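Local coordinates for protein Exo-beta-1,3-galactanase (Bifidobacterium bifidum, PDB 5FLW) that probably releases terminal galactose units from the non-reducing ends of beta-1,3-galactan chains by hydrolysis, as a family 43 glycoside hydrolase, at residues 216-221 / 228-233; 199-204 / 283-288; 187-192 / 242-247; 159-164 / 176-181. All coordinates share one frame; numbering follows the deposited sequence.

Contact 1: 216-221 / 228-233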
loop_
_atom_site.group_PDB
_atom_site.type_symbol
_atom_site.label_atom_id
_atom_site.label_comp_id
_atom_site.label_asym_id
_atom_site.label_seq_id
_atom_site.Cartn_x
_atom_site.Cartn_y
_atom_site.Cartn_z
ATOM N N LYS A 216 12.364 -5.792 -3.940
ATOM C CA LYS A 216 13.341 -6.126 -2.905
ATOM C C LYS A 216 12.817 -5.794 -1.510
ATOM O O LYS A 216 11.817 -5.076 -1.333
ATOM C CB LYS A 216 14.674 -5.397 -3.136
ATOM C CG LYS A 216 15.220 -5.514 -4.521
ATOM C CD LYS A 216 16.634 -4.945 -4.589
ATOM C CE LYS A 216 17.258 -5.218 -5.934
ATOM N NZ LYS A 216 18.606 -4.601 -6.086
ATOM N N TYR A 217 13.541 -6.309 -0.503
ATOM C CA TYR A 217 13.225 -6.036 0.894
ATOM C C TYR A 217 14.490 -5.767 1.714
ATOM O O TYR A 217 15.612 -6.167 1.353
ATOM C CB TYR A 217 12.375 -7.155 1.524
ATOM C CG TYR A 217 13.163 -8.413 1.843
ATOM C CD1 TYR A 217 13.586 -9.272 0.821
ATOM C CD2 TYR A 217 13.502 -8.737 3.154
ATOM C CE1 TYR A 217 14.326 -10.424 1.088
ATOM C CE2 TYR A 217 14.251 -9.897 3.443
ATOM C CZ TYR A 217 14.653 -10.736 2.407
ATOM O OH TYR A 217 15.375 -11.886 2.693
ATOM N N SER A 218 14.283 -5.090 2.847
ATOM C CA SER A 218 15.324 -4.789 3.818
ATOM C C SER A 218 14.753 -5.056 5.205
ATOM O O SER A 218 13.535 -5.025 5.397
ATOM C CB SER A 218 15.782 -3.332 3.669
ATOM O OG SER A 218 16.769 -2.975 4.602
ATOM N N THR A 219 15.641 -5.347 6.172
ATOM C CA THR A 219 15.233 -5.620 7.553
ATOM C C THR A 219 15.992 -4.713 8.523
ATOM O O THR A 219 17.074 -4.194 8.216
ATOM C CB THR A 219 15.450 -7.095 7.971
ATOM O OG1 THR A 219 16.844 -7.399 7.912
ATOM C CG2 THR A 219 14.722 -8.027 7.021
ATOM N N ALA A 220 15.391 -4.515 9.700
ATOM C CA ALA A 220 15.991 -3.716 10.763
ATOM C C ALA A 220 15.301 -4.076 12.069
ATOM O O ALA A 220 14.163 -4.554 12.076
ATOM C CB ALA A 220 15.891 -2.208 10.482
ATOM N N THR A 221 16.016 -3.861 13.176
ATOM C CA THR A 221 15.460 -4.040 14.510
ATOM C C THR A 221 14.951 -2.733 15.107
ATOM O O THR A 221 14.344 -2.739 16.187
ATOM C CB THR A 221 16.524 -4.660 15.429
ATOM O OG1 THR A 221 17.627 -3.757 15.528
ATOM C CG2 THR A 221 17.058 -5.949 14.836
ATOM N N SER A 228 19.216 -3.130 6.562
ATOM C CA SER A 228 20.118 -4.071 5.918
ATOM C C SER A 228 20.167 -3.825 4.406
ATOM O O SER A 228 19.387 -3.053 3.838
ATOM C CB SER A 228 19.664 -5.507 6.186
ATOM O OG SER A 228 18.546 -5.845 5.381
ATOM N N GLU A 229 21.110 -4.509 3.754
ATOM C CA GLU A 229 21.169 -4.555 2.297
ATOM C C GLU A 229 19.793 -4.929 1.729
ATOM O O GLU A 229 19.077 -5.751 2.305
ATOM C CB GLU A 229 22.191 -5.633 1.922
ATOM C CG GLU A 229 22.182 -6.025 0.468
ATOM C CD GLU A 229 23.020 -7.277 0.161
ATOM O OE1 GLU A 229 23.183 -8.150 1.049
ATOM O OE2 GLU A 229 23.510 -7.400 -0.980
ATOM N N TRP A 230 19.441 -4.359 0.587
ATOM C CA TRP A 230 18.171 -4.690 -0.042
ATOM C C TRP A 230 18.370 -5.932 -0.911
ATOM O O TRP A 230 19.246 -5.957 -1.770
ATOM C CB TRP A 230 17.643 -3.510 -0.858
ATOM C CG TRP A 230 17.205 -2.372 0.016
ATOM C CD1 TRP A 230 18.008 -1.454 0.628
ATOM C CD2 TRP A 230 15.865 -2.046 0.395
ATOM N NE1 TRP A 230 17.250 -0.578 1.359
ATOM C CE2 TRP A 230 15.930 -0.917 1.232
ATOM C CE3 TRP A 230 14.614 -2.596 0.104
ATOM C CZ2 TRP A 230 14.792 -0.329 1.779
ATOM C CZ3 TRP A 230 13.491 -2.012 0.648
ATOM C CH2 TRP A 230 13.586 -0.891 1.475
ATOM N N LYS A 231 17.586 -6.927 -0.834
ATOM C CA LYS A 231 17.641 -8.267 -1.405
ATOM C C LYS A 231 16.359 -8.650 -2.119
ATOM O O LYS A 231 15.291 -8.125 -1.840
ATOM C CB LYS A 231 17.888 -9.299 -0.308
ATOM C CG LYS A 231 19.248 -9.222 0.353
ATOM C CD LYS A 231 19.373 -10.273 1.438
ATOM C CE LYS A 231 20.741 -10.226 2.097
ATOM N NZ LYS A 231 20.858 -11.239 3.176
ATOM N N LEU A 232 16.420 -9.406 -3.095
ATOM C CA LEU A 232 15.243 -9.861 -3.804
ATOM C C LEU A 232 14.486 -10.869 -2.957
ATOM O O LEU A 232 15.096 -11.670 -2.262
ATOM C CB LEU A 232 15.675 -10.588 -5.084
ATOM C CG LEU A 232 15.772 -9.881 -6.437
ATOM C CD1 LEU A 232 16.912 -8.882 -6.452
ATOM C CD2 LEU A 232 15.951 -10.895 -7.559
ATOM N N PHE A 233 13.160 -10.835 -3.009
ATOM C CA PHE A 233 12.350 -11.866 -2.350
ATOM C C PHE A 233 11.691 -12.885 -3.283
ATOM O O PHE A 233 11.248 -13.938 -2.805
ATOM C CB PHE A 233 11.312 -11.286 -1.362
ATOM C CG PHE A 233 10.395 -10.241 -1.951
ATOM C CD1 PHE A 233 10.762 -8.896 -1.979
ATOM C CD2 PHE A 233 9.158 -10.606 -2.467
ATOM C CE1 PHE A 233 9.913 -7.923 -2.529
ATOM C CE2 PHE A 233 8.286 -9.633 -3.027
ATOM C CZ PHE A 233 8.674 -8.298 -3.048
HETATM O O HOH W 1 19.833 -7.000 -4.608
HETATM O O HOH W 2 17.160 -7.980 2.883
HETATM O O HOH W 3 16.371 -13.236 0.493
HETATM O O HOH W 4 18.197 -12.361 4.312
#

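Contact 2: 199-204 / 283-288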
loop_
_atom_site.group_PDB
_atom_site.type_symbol
_atom_site.label_atom_id
_atom_site.label_comp_id
_atom_site.label_asym_id
_atom_site.label_seq_id
_atom_site.Cartn_x
_atom_site.Cartn_y
_atom_site.Cartn_z
ATOM N N LEU A 199 11.669 -8.023 14.362
ATOM C CA LEU A 199 12.376 -7.594 13.157
ATOM C C LEU A 199 11.365 -6.995 12.181
ATOM O O LEU A 199 10.327 -7.610 11.911
ATOM C CB LEU A 199 13.080 -8.771 12.481
ATOM C CG LEU A 199 14.093 -8.427 11.394
ATOM C CD1 LEU A 199 15.324 -7.798 12.024
ATOM C CD2 LEU A 199 14.472 -9.638 10.594
ATOM N N TYR A 200 11.674 -5.802 11.657
ATOM C CA TYR A 200 10.847 -5.145 10.641
ATOM C C TYR A 200 11.299 -5.583 9.252
ATOM O O TYR A 200 12.500 -5.691 8.982
ATOM C CB TYR A 200 10.991 -3.624 10.740
ATOM C CG TYR A 200 10.607 -3.037 12.086
ATOM C CD1 TYR A 200 9.275 -2.760 12.386
ATOM C CD2 TYR A 200 11.582 -2.761 13.062
ATOM C CE1 TYR A 200 8.919 -2.222 13.611
ATOM C CE2 TYR A 200 11.234 -2.223 14.293
ATOM C CZ TYR A 200 9.897 -1.960 14.568
ATOM O OH TYR A 200 9.531 -1.417 15.788
ATOM N N TYR A 201 10.334 -5.849 8.378
ATOM C CA TYR A 201 10.603 -6.201 6.989
ATOM C C TYR A 201 9.930 -5.140 6.125
ATOM O O TYR A 201 8.731 -4.906 6.263
ATOM C CB TYR A 201 10.050 -7.589 6.626
ATOM C CG TYR A 201 10.645 -8.784 7.397
ATOM C CD1 TYR A 201 10.407 -8.955 8.760
ATOM C CD2 TYR A 201 11.391 -9.766 6.731
ATOM C CE1 TYR A 201 10.932 -10.055 9.461
ATOM C CE2 TYR A 201 11.918 -10.864 7.409
ATOM C CZ TYR A 201 11.690 -11.005 8.776
ATOM O OH TYR A 201 12.198 -12.107 9.458
ATOM N N TRP A 202 10.712 -4.504 5.251
ATOM C CA TRP A 202 10.285 -3.391 4.412
ATOM C C TRP A 202 10.476 -3.805 2.956
ATOM O O TRP A 202 11.608 -4.057 2.523
ATOM C CB TRP A 202 11.165 -2.181 4.755
ATOM C CG TRP A 202 10.942 -0.884 4.030
ATOM C CD1 TRP A 202 10.074 -0.623 2.996
ATOM C CD2 TRP A 202 11.636 0.354 4.287
ATOM N NE1 TRP A 202 10.185 0.698 2.602
ATOM C CE2 TRP A 202 11.132 1.319 3.381
ATOM C CE3 TRP A 202 12.626 0.741 5.208
ATOM C CZ2 TRP A 202 11.605 2.644 3.358
ATOM C CZ3 TRP A 202 13.083 2.062 5.197
ATOM C CH2 TRP A 202 12.560 3.001 4.283
ATOM N N PHE A 203 9.374 -3.858 2.201
ATOM C CA PHE A 203 9.366 -4.250 0.797
ATOM C C PHE A 203 9.112 -3.032 -0.086
ATOM O O PHE A 203 8.407 -2.100 0.314
ATOM C CB PHE A 203 8.258 -5.281 0.523
ATOM C CG PHE A 203 8.351 -6.516 1.379
ATOM C CD1 PHE A 203 7.918 -6.507 2.703
ATOM C CD2 PHE A 203 8.870 -7.696 0.863
ATOM C CE1 PHE A 203 8.018 -7.671 3.497
ATOM C CE2 PHE A 203 8.964 -8.861 1.655
ATOM C CZ PHE A 203 8.532 -8.837 2.960
ATOM N N GLY A 204 9.658 -3.064 -1.309
ATOM C CA GLY A 204 9.371 -2.028 -2.287
ATOM C C GLY A 204 9.763 -2.462 -3.687
ATOM O O GLY A 204 10.338 -3.536 -3.894
ATOM N N ILE A 283 3.401 -15.477 1.194
ATOM C CA ILE A 283 4.815 -15.124 1.208
ATOM C C ILE A 283 5.415 -15.652 2.506
ATOM O O ILE A 283 4.813 -15.512 3.576
ATOM C CB ILE A 283 5.043 -13.610 0.990
ATOM C CG1 ILE A 283 6.541 -13.293 0.824
ATOM C CG2 ILE A 283 4.435 -12.792 2.109
ATOM C CD1 ILE A 283 6.854 -11.878 0.380
ATOM N N SER A 284 6.554 -16.326 2.400
ATOM C CA SER A 284 7.202 -16.923 3.557
ATOM C C SER A 284 8.171 -15.915 4.187
ATOM O O SER A 284 8.989 -15.303 3.485
ATOM C CB SER A 284 7.905 -18.215 3.145
ATOM O OG SER A 284 8.977 -18.471 4.019
ATOM N N ILE A 285 8.060 -15.731 5.508
ATOM C CA ILE A 285 8.834 -14.737 6.256
ATOM C C ILE A 285 9.300 -15.367 7.559
ATOM O O ILE A 285 8.471 -15.746 8.394
ATOM C CB ILE A 285 8.005 -13.463 6.520
ATOM C CG1 ILE A 285 7.566 -12.835 5.180
ATOM C CG2 ILE A 285 8.735 -12.501 7.451
ATOM C CD1 ILE A 285 6.824 -11.573 5.328
ATOM N N ALA A 286 10.617 -15.510 7.723
ATOM C CA ALA A 286 11.188 -16.133 8.912
ATOM C C ALA A 286 12.673 -15.807 8.972
ATOM O O ALA A 286 13.362 -15.884 7.942
ATOM C CB ALA A 286 10.969 -17.654 8.883
ATOM N N ASP A 287 13.150 -15.393 10.161
ATOM C CA ASP A 287 14.587 -15.239 10.460
ATOM C C ASP A 287 15.305 -14.296 9.494
ATOM O O ASP A 287 16.426 -14.561 9.063
ATOM C CB ASP A 287 15.312 -16.589 10.552
ATOM C CG ASP A 287 14.569 -17.591 11.408
ATOM O OD1 ASP A 287 14.258 -17.254 12.576
ATOM O OD2 ASP A 287 14.292 -18.708 10.917
ATOM N N GLY A 288 14.656 -13.186 9.150
ATOM C CA GLY A 288 15.272 -12.203 8.286
ATOM C C GLY A 288 15.201 -12.524 6.820
ATOM O O GLY A 288 15.741 -11.760 6.005
#

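Contact 3: 187-192 / 242-247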
loop_
_atom_site.group_PDB
_atom_site.type_symbol
_atom_site.label_atom_id
_atom_site.label_comp_id
_atom_site.label_asym_id
_atom_site.label_seq_id
_atom_site.Cartn_x
_atom_site.Cartn_y
_atom_site.Cartn_z
ATOM N N GLY A 187 15.110 5.669 -3.202
ATOM C CA GLY A 187 14.372 4.679 -2.455
ATOM C C GLY A 187 13.513 3.855 -3.402
ATOM O O GLY A 187 13.365 4.162 -4.587
ATOM N N LEU A 188 12.919 2.804 -2.869
ATOM C CA LEU A 188 12.042 1.968 -3.661
ATOM C C LEU A 188 10.628 2.496 -3.462
ATOM O O LEU A 188 10.313 3.047 -2.409
ATOM C CB LEU A 188 12.140 0.512 -3.207
ATOM C CG LEU A 188 13.505 -0.162 -3.381
ATOM C CD1 LEU A 188 13.381 -1.669 -3.235
ATOM C CD2 LEU A 188 14.116 0.202 -4.724
ATOM N N GLU A 189 9.875 2.257 -4.517
ATOM C CA GLU A 189 8.541 2.814 -4.315
ATOM C C GLU A 189 7.549 1.772 -3.793
ATOM O O GLU A 189 7.954 0.688 -3.389
ATOM C CB GLU A 189 8.029 3.593 -5.530
ATOM C CG GLU A 189 7.848 2.783 -6.790
ATOM C CD GLU A 189 7.456 3.641 -7.979
ATOM O OE1 GLU A 189 6.997 4.787 -7.791
ATOM O OE2 GLU A 189 7.598 3.157 -9.109
ATOM N N SER A 190 6.157 2.002 -3.829
ATOM C CA SER A 190 5.121 1.093 -3.326
ATOM C C SER A 190 5.569 0.397 -2.037
ATOM O O SER A 190 5.613 -0.824 -1.968
ATOM C CB SER A 190 4.664 0.087 -4.395
ATOM O OG SER A 190 5.671 -0.848 -4.732
ATOM N N PRO A 191 5.884 1.184 -1.011
ATOM C CA PRO A 191 6.390 0.590 0.235
ATOM C C PRO A 191 5.317 -0.131 1.045
ATOM O O PRO A 191 4.145 0.281 1.090
ATOM C CB PRO A 191 6.908 1.816 1.011
ATOM C CG PRO A 191 6.049 2.949 0.515
ATOM C CD PRO A 191 5.903 2.661 -0.968
ATOM N N THR A 192 5.769 -1.180 1.751
ATOM C CA THR A 192 4.956 -1.888 2.734
ATOM C C THR A 192 5.896 -2.469 3.796
ATOM O O THR A 192 7.006 -2.901 3.467
ATOM C CB THR A 192 4.071 -2.958 2.046
ATOM O OG1 THR A 192 3.299 -3.662 3.033
ATOM C CG2 THR A 192 4.898 -3.924 1.211
ATOM N N ASP A 242 5.746 -10.842 -12.378
ATOM C CA ASP A 242 5.185 -9.811 -13.248
ATOM C C ASP A 242 4.147 -8.959 -12.514
ATOM O O ASP A 242 2.990 -8.837 -12.928
ATOM C CB ASP A 242 4.643 -10.397 -14.558
ATOM C CG ASP A 242 4.235 -9.317 -15.559
ATOM O OD1 ASP A 242 4.743 -8.179 -15.472
ATOM O OD2 ASP A 242 3.398 -9.622 -16.442
ATOM N N SER A 243 4.563 -8.402 -11.374
ATOM C CA SER A 243 3.692 -7.533 -10.599
ATOM C C SER A 243 4.544 -6.479 -9.909
ATOM O O SER A 243 5.777 -6.542 -9.919
ATOM C CB SER A 243 2.857 -8.318 -9.560
ATOM O OG SER A 243 3.626 -8.688 -8.417
ATOM N N GLN A 244 3.865 -5.522 -9.285
ATOM C CA GLN A 244 4.499 -4.511 -8.447
ATOM C C GLN A 244 3.950 -4.670 -7.031
ATOM O O GLN A 244 2.737 -4.533 -6.821
ATOM C CB GLN A 244 4.197 -3.094 -8.957
ATOM C CG GLN A 244 4.902 -2.021 -8.098
ATOM C CD GLN A 244 4.564 -0.590 -8.499
ATOM O OE1 GLN A 244 3.495 -0.333 -9.053
ATOM N NE2 GLN A 244 5.489 0.349 -8.231
ATOM N N VAL A 245 4.841 -4.962 -6.065
ATOM C CA VAL A 245 4.397 -5.169 -4.686
ATOM C C VAL A 245 3.508 -4.010 -4.259
ATOM O O VAL A 245 3.792 -2.832 -4.521
ATOM C CB VAL A 245 5.573 -5.375 -3.708
ATOM C CG1 VAL A 245 6.471 -4.134 -3.624
ATOM C CG2 VAL A 245 5.050 -5.728 -2.310
ATOM N N ASP A 246 2.391 -4.357 -3.640
ATOM C CA ASP A 246 1.516 -3.355 -3.064
ATOM C C ASP A 246 1.471 -3.440 -1.555
ATOM O O ASP A 246 1.579 -2.416 -0.878
ATOM C CB ASP A 246 0.091 -3.489 -3.587
ATOM C CG ASP A 246 -0.814 -2.492 -2.931
ATOM O OD1 ASP A 246 -0.744 -1.317 -3.352
ATOM O OD2 ASP A 246 -1.522 -2.871 -1.954
ATOM N N ILE A 247 1.288 -4.645 -1.018
ATOM C CA ILE A 247 1.136 -4.816 0.423
ATOM C C ILE A 247 1.499 -6.247 0.798
ATOM O O ILE A 247 1.317 -7.179 0.005
ATOM C CB ILE A 247 -0.295 -4.425 0.874
ATOM C CG1 ILE A 247 -0.371 -4.276 2.403
ATOM C CG2 ILE A 247 -1.350 -5.401 0.295
ATOM C CD1 ILE A 247 -1.567 -3.464 2.862
HETATM O O HOH W 5 1.485 -0.636 1.195
#

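Contact 4: 159-164 / 176-181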
loop_
_atom_site.group_PDB
_atom_site.type_symbol
_atom_site.label_atom_id
_atom_site.label_comp_id
_atom_site.label_asym_id
_atom_site.label_seq_id
_atom_site.Cartn_x
_atom_site.Cartn_y
_atom_site.Cartn_z
ATOM N N GLY A 159 15.027 9.675 -1.036
ATOM C CA GLY A 159 14.887 8.285 -0.689
ATOM C C GLY A 159 13.471 8.052 -0.233
ATOM O O GLY A 159 12.601 8.913 -0.378
ATOM N N THR A 160 13.218 6.867 0.325
ATOM C CA THR A 160 11.889 6.563 0.835
ATOM C C THR A 160 11.903 6.732 2.355
ATOM O O THR A 160 12.746 6.133 3.046
ATOM C CB THR A 160 11.419 5.190 0.365
ATOM O OG1 THR A 160 11.384 5.219 -1.071
ATOM C CG2 THR A 160 10.024 4.858 0.912
ATOM N N HIS A 161 11.014 7.613 2.848
ATOM C CA HIS A 161 10.944 7.968 4.257
ATOM C C HIS A 161 10.048 7.002 5.016
ATOM O O HIS A 161 9.056 6.490 4.486
ATOM C CB HIS A 161 10.326 9.358 4.460
ATOM C CG HIS A 161 11.084 10.477 3.817
ATOM N ND1 HIS A 161 11.938 11.301 4.518
ATOM C CD2 HIS A 161 11.092 10.926 2.540
ATOM C CE1 HIS A 161 12.444 12.209 3.700
ATOM N NE2 HIS A 161 11.959 11.995 2.490
ATOM N N ILE A 162 10.371 6.823 6.291
ATOM C CA ILE A 162 9.422 6.399 7.316
ATOM C C ILE A 162 9.160 7.639 8.159
ATOM O O ILE A 162 10.085 8.179 8.782
ATOM C CB ILE A 162 9.978 5.261 8.188
ATOM C CG1 ILE A 162 10.336 4.029 7.327
ATOM C CG2 ILE A 162 8.982 4.927 9.300
ATOM C CD1 ILE A 162 10.997 2.887 8.075
ATOM N N TYR A 163 7.920 8.131 8.136
ATOM C CA TYR A 163 7.514 9.309 8.892
ATOM C C TYR A 163 6.640 8.879 10.066
ATOM O O TYR A 163 5.682 8.120 9.875
ATOM C CB TYR A 163 6.667 10.213 8.009
ATOM C CG TYR A 163 7.392 10.974 6.926
ATOM C CD1 TYR A 163 8.523 11.757 7.217
ATOM C CD2 TYR A 163 6.900 10.976 5.617
ATOM C CE1 TYR A 163 9.157 12.494 6.207
ATOM C CE2 TYR A 163 7.530 11.690 4.612
ATOM C CZ TYR A 163 8.642 12.450 4.911
ATOM O OH TYR A 163 9.258 13.152 3.915
ATOM N N ARG A 164 6.936 9.383 11.262
ATOM C CA ARG A 164 6.091 9.102 12.416
ATOM C C ARG A 164 4.961 10.129 12.490
ATOM O O ARG A 164 5.195 11.329 12.328
ATOM C CB ARG A 164 6.883 9.075 13.723
ATOM C CG ARG A 164 6.057 8.659 14.953
ATOM C CD ARG A 164 6.929 8.343 16.149
ATOM N NE ARG A 164 7.843 9.448 16.472
ATOM C CZ ARG A 164 7.608 10.400 17.379
ATOM N NH1 ARG A 164 6.477 10.387 18.082
ATOM N NH2 ARG A 164 8.515 11.359 17.605
ATOM N N VAL A 176 11.750 9.581 10.478
ATOM C CA VAL A 176 12.356 8.474 11.230
ATOM C C VAL A 176 13.536 7.884 10.465
ATOM O O VAL A 176 14.586 7.557 11.051
ATOM C CB VAL A 176 11.292 7.394 11.532
ATOM C CG1 VAL A 176 11.928 6.120 12.080
ATOM C CG2 VAL A 176 10.263 7.910 12.490
ATOM N N ALA A 177 13.366 7.709 9.152
ATOM C CA ALA A 177 14.366 7.114 8.278
ATOM C C ALA A 177 14.113 7.617 6.865
ATOM O O ALA A 177 12.987 7.988 6.512
ATOM C CB ALA A 177 14.301 5.573 8.293
ATOM N N CYS A 178 15.187 7.645 6.067
ATOM C CA CYS A 178 15.053 7.960 4.652
ATOM C C CYS A 178 16.090 7.107 3.930
ATOM O O CYS A 178 17.296 7.366 4.042
ATOM C CB CYS A 178 15.249 9.453 4.392
ATOM S SG CYS A 178 14.903 9.891 2.666
ATOM N N GLU A 179 15.626 6.067 3.234
ATOM C CA GLU A 179 16.519 5.048 2.706
ATOM C C GLU A 179 16.504 5.013 1.187
ATOM O O GLU A 179 15.432 5.025 0.551
ATOM C CB GLU A 179 16.178 3.632 3.249
ATOM C CG GLU A 179 16.227 3.566 4.778
ATOM C CD GLU A 179 17.653 3.693 5.315
ATOM O OE1 GLU A 179 18.604 3.232 4.633
ATOM O OE2 GLU A 179 17.827 4.243 6.435
ATOM N N ARG A 180 17.703 4.898 0.619
ATOM C CA ARG A 180 17.878 4.537 -0.778
ATOM C C ARG A 180 18.233 3.061 -0.824
ATOM O O ARG A 180 18.859 2.534 0.101
ATOM C CB ARG A 180 18.984 5.367 -1.440
ATOM C CG ARG A 180 18.610 6.827 -1.700
ATOM C CD ARG A 180 19.805 7.557 -2.262
ATOM N NE ARG A 180 19.477 8.862 -2.820
ATOM C CZ ARG A 180 19.779 10.024 -2.252
ATOM N NH1 ARG A 180 20.407 10.054 -1.090
ATOM N NH2 ARG A 180 19.444 11.166 -2.846
ATOM N N ALA A 181 17.773 2.386 -1.875
ATOM C CA ALA A 181 18.115 0.986 -2.032
ATOM C C ALA A 181 19.616 0.843 -2.291
ATOM O O ALA A 181 20.304 1.778 -2.736
ATOM C CB ALA A 181 17.299 0.322 -3.148
#

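Contact 1: 216-221 / 228-233
The indole of Trp-230 is overlapped by Ser-218, whose CB stands 3.5 Å from the centroid of the six-membered ring, over its face, in a CH-pi contact. The two segments form the outer hairpin of one blade in the five-bladed beta-propeller of family 43, with strand 231-232 at the blade's edge. Tyr-217 and Lys-231 are an antiparallel hydrogen-bonded pair: Tyr-217 N reaches Lys-231 O at 2.9 Å, and Lys-231 N returns to Tyr-217 O at 3.0 Å. Nearer the turn, serines do much of the bonding. With OG anti to its own N (chi1 179°), Ser-218 gives its OG proton to Ser-228 O at 2.7 Å, tilted 34° from the carbonyl plane. Ser-228 OG in turn accepts Thr-219 N at 3.1 Å in a nearly straight bond, while Ser-228 N donates to Thr-219 O. The Tyr-217 ring leans on the end of the other segment: its CD1 meets Phe-233 CB at 3.7 Å, and Leu-232 O lies at its edge. Its hydroxyl is bonded to Ala-290 N of the next blade. At the far end, the extended Lys-216 side chain reaches a water with NZ at 3.1 Å, and that water donates to Trp-230 O.

Contact 2: 199-204 / 283-288
Strands 199-204 and 283-286 run at 146° to each other and come no closer than 9.8 Å between axes, so side chains rather than backbone bonds fill the space between them. They belong to adjacent blades of the beta-propeller, packed face against face. Tyr-201 and Ile-285 reach out from their strands and overlap side by side. Ile-285 CG2, anti to its backbone N, is thereby set over one face of the Tyr-201 ring, 3.6 Å from the centroid, in a CH-pi contact. The other branch of Ile-285 ends at CD1, which meets Phe-203 CZ at 4.0 Å. Ile-283 CD1 comes against Phe-203 CE2 at 3.9 Å. Val-248 of the inner strand 244-250 touches Phe-203 and both isoleucines, extending this apolar patch. At the other end, Leu-199 CD2 rests on Gly-288 CA at 3.5 Å. Gly-288 has positive phi (81°), and a side chain there would strike the carbonyl O of Asp-287. Its N donates to Tyr-201 OH at 2.7 Å with an N-H...O angle of 150°. The interface is thus mostly apolar. Its one direct hydrogen bond ties the Tyr-201 hydroxyl to the turn after strand 278-286 and helps fix where the phenol ends.

Contact 3: 187-192 / 242-247
Ser-190 makes the direct hydrogen bond of this contact, giving its OG proton to Val-245 O at 2.7 Å, with the donor tilted 19° from the carbonyl plane. The segments lead into the innermost strands of two adjacent propeller blades, 191-196 and 244-250. The touching parts run roughly the same way. Ser-190 sits at a corner of the chain with a left-handed backbone, and its N is held by Asp-138 OD2. Its OG also bonds Ser-205 OG, so an alanine here is likely to leave Val-245 O without its hydroxyl donor and Ser-205 OG with one partner fewer.

A second polar link runs through water: one molecule lies 2.8 Å from Pro-191 O and 2.7 Å from Asp-246 O and probably bridges them.

Among the looser polar approaches, the Glu-189 side chain passes nearly perpendicular to that of Gln-244, their carboxylate and amide planes 68° apart. Glu-189 OE2 is 3.6 Å from Gln-244 NE2, which bonds Ser-205 OG instead, while Gln-244 OE1 takes the Trp-268 indole N-H.

Van der Waals contact is small. Thr-192 CG2 meets Val-245 CG2 at 4.0 Å, and with OG1 anti to its backbone N (chi1 179°), Thr-192 places that oxygen 3.6 Å from Ile-247 CA. Asp-246 and Ile-247 form a classic beta bulge opposite Ile-264.

Across these segments the inner strands are therefore joined by a serine hydroxyl and probably a water, not by backbone pairing, while the buried Ser-190 O has no polar partner in the model.

Contact 4: 159-164 / 176-181
The His-161 imidazole is covered on both faces: Cys-178 SG sits over one, 3.6 Å from the ring centroid, and Tyr-163 OH lies 3.1 Å above the plane on the other. The Tyr-163 ring in turn carries His-161 CB over one of its own faces. Both His-161 nitrogens are bonded to acids, ND1 to Asp-175 OD1 and NE2 to Asp-155 OD2. Cys-178 reaches the ring because its SG is anti to the backbone N (chi1 -174°). A leucine in place of His-161 would probably leave both aspartates without their mate and Cys-178 SG without an aromatic face to rest on.

The segments form the outer antiparallel hairpin of a propeller blade, strand 172-179 being its edge. Thr-160 and Glu-179 are a hydrogen-bonded pair, with Thr-160 N to Glu-179 O at 2.9 Å and an equal bond back. Ile-162 N donates to Ala-177 O. The register then breaks in a classic beta bulge: Val-176 and Ala-177 both face Ile-162, whose O takes Val-176 N at 2.8 Å and, weakly, Ala-177 N at 3.3 Å.

On the face opposite the histidine, Ile-162 CD1 approaches Ala-177 CB at 4.3 Å. Beyond the bulge, Arg-164 CB packs on Val-176 CG2 at 3.8 Å. Gly-159 lies so close to Glu-179 O that a side chain there would clash with it.

A carboxylate at each ring nitrogen would probably favour a doubly protonated imidazole, and the pair should hold the ring against rotation between the sulfur and the phenol oxygen.

How the contacts relate
Contact 4 comes first along the chain, in the blade formed by strands 139-143 to 172-179. The next blade, 191-196 to 231-232, carries contact 1 wholly and one side of contacts 2 and 3. Strands 278-286 and 244-250 of the following blade supply the other sides. Contact centres are about 8 Å apart for contacts 1 and 2, and about 17 Å for contacts 2 and 4. Contact 3 lies nearest the chain's centre, at about 8 Å. Trp-202 touches Thr-160, Ile-162 and Glu-179, and Leu-188 O bonds Thr-160 OG1. Contacts 1 and 4 thus hold outer strands within blades, while 2 and 3 join neighbouring blades of the propeller.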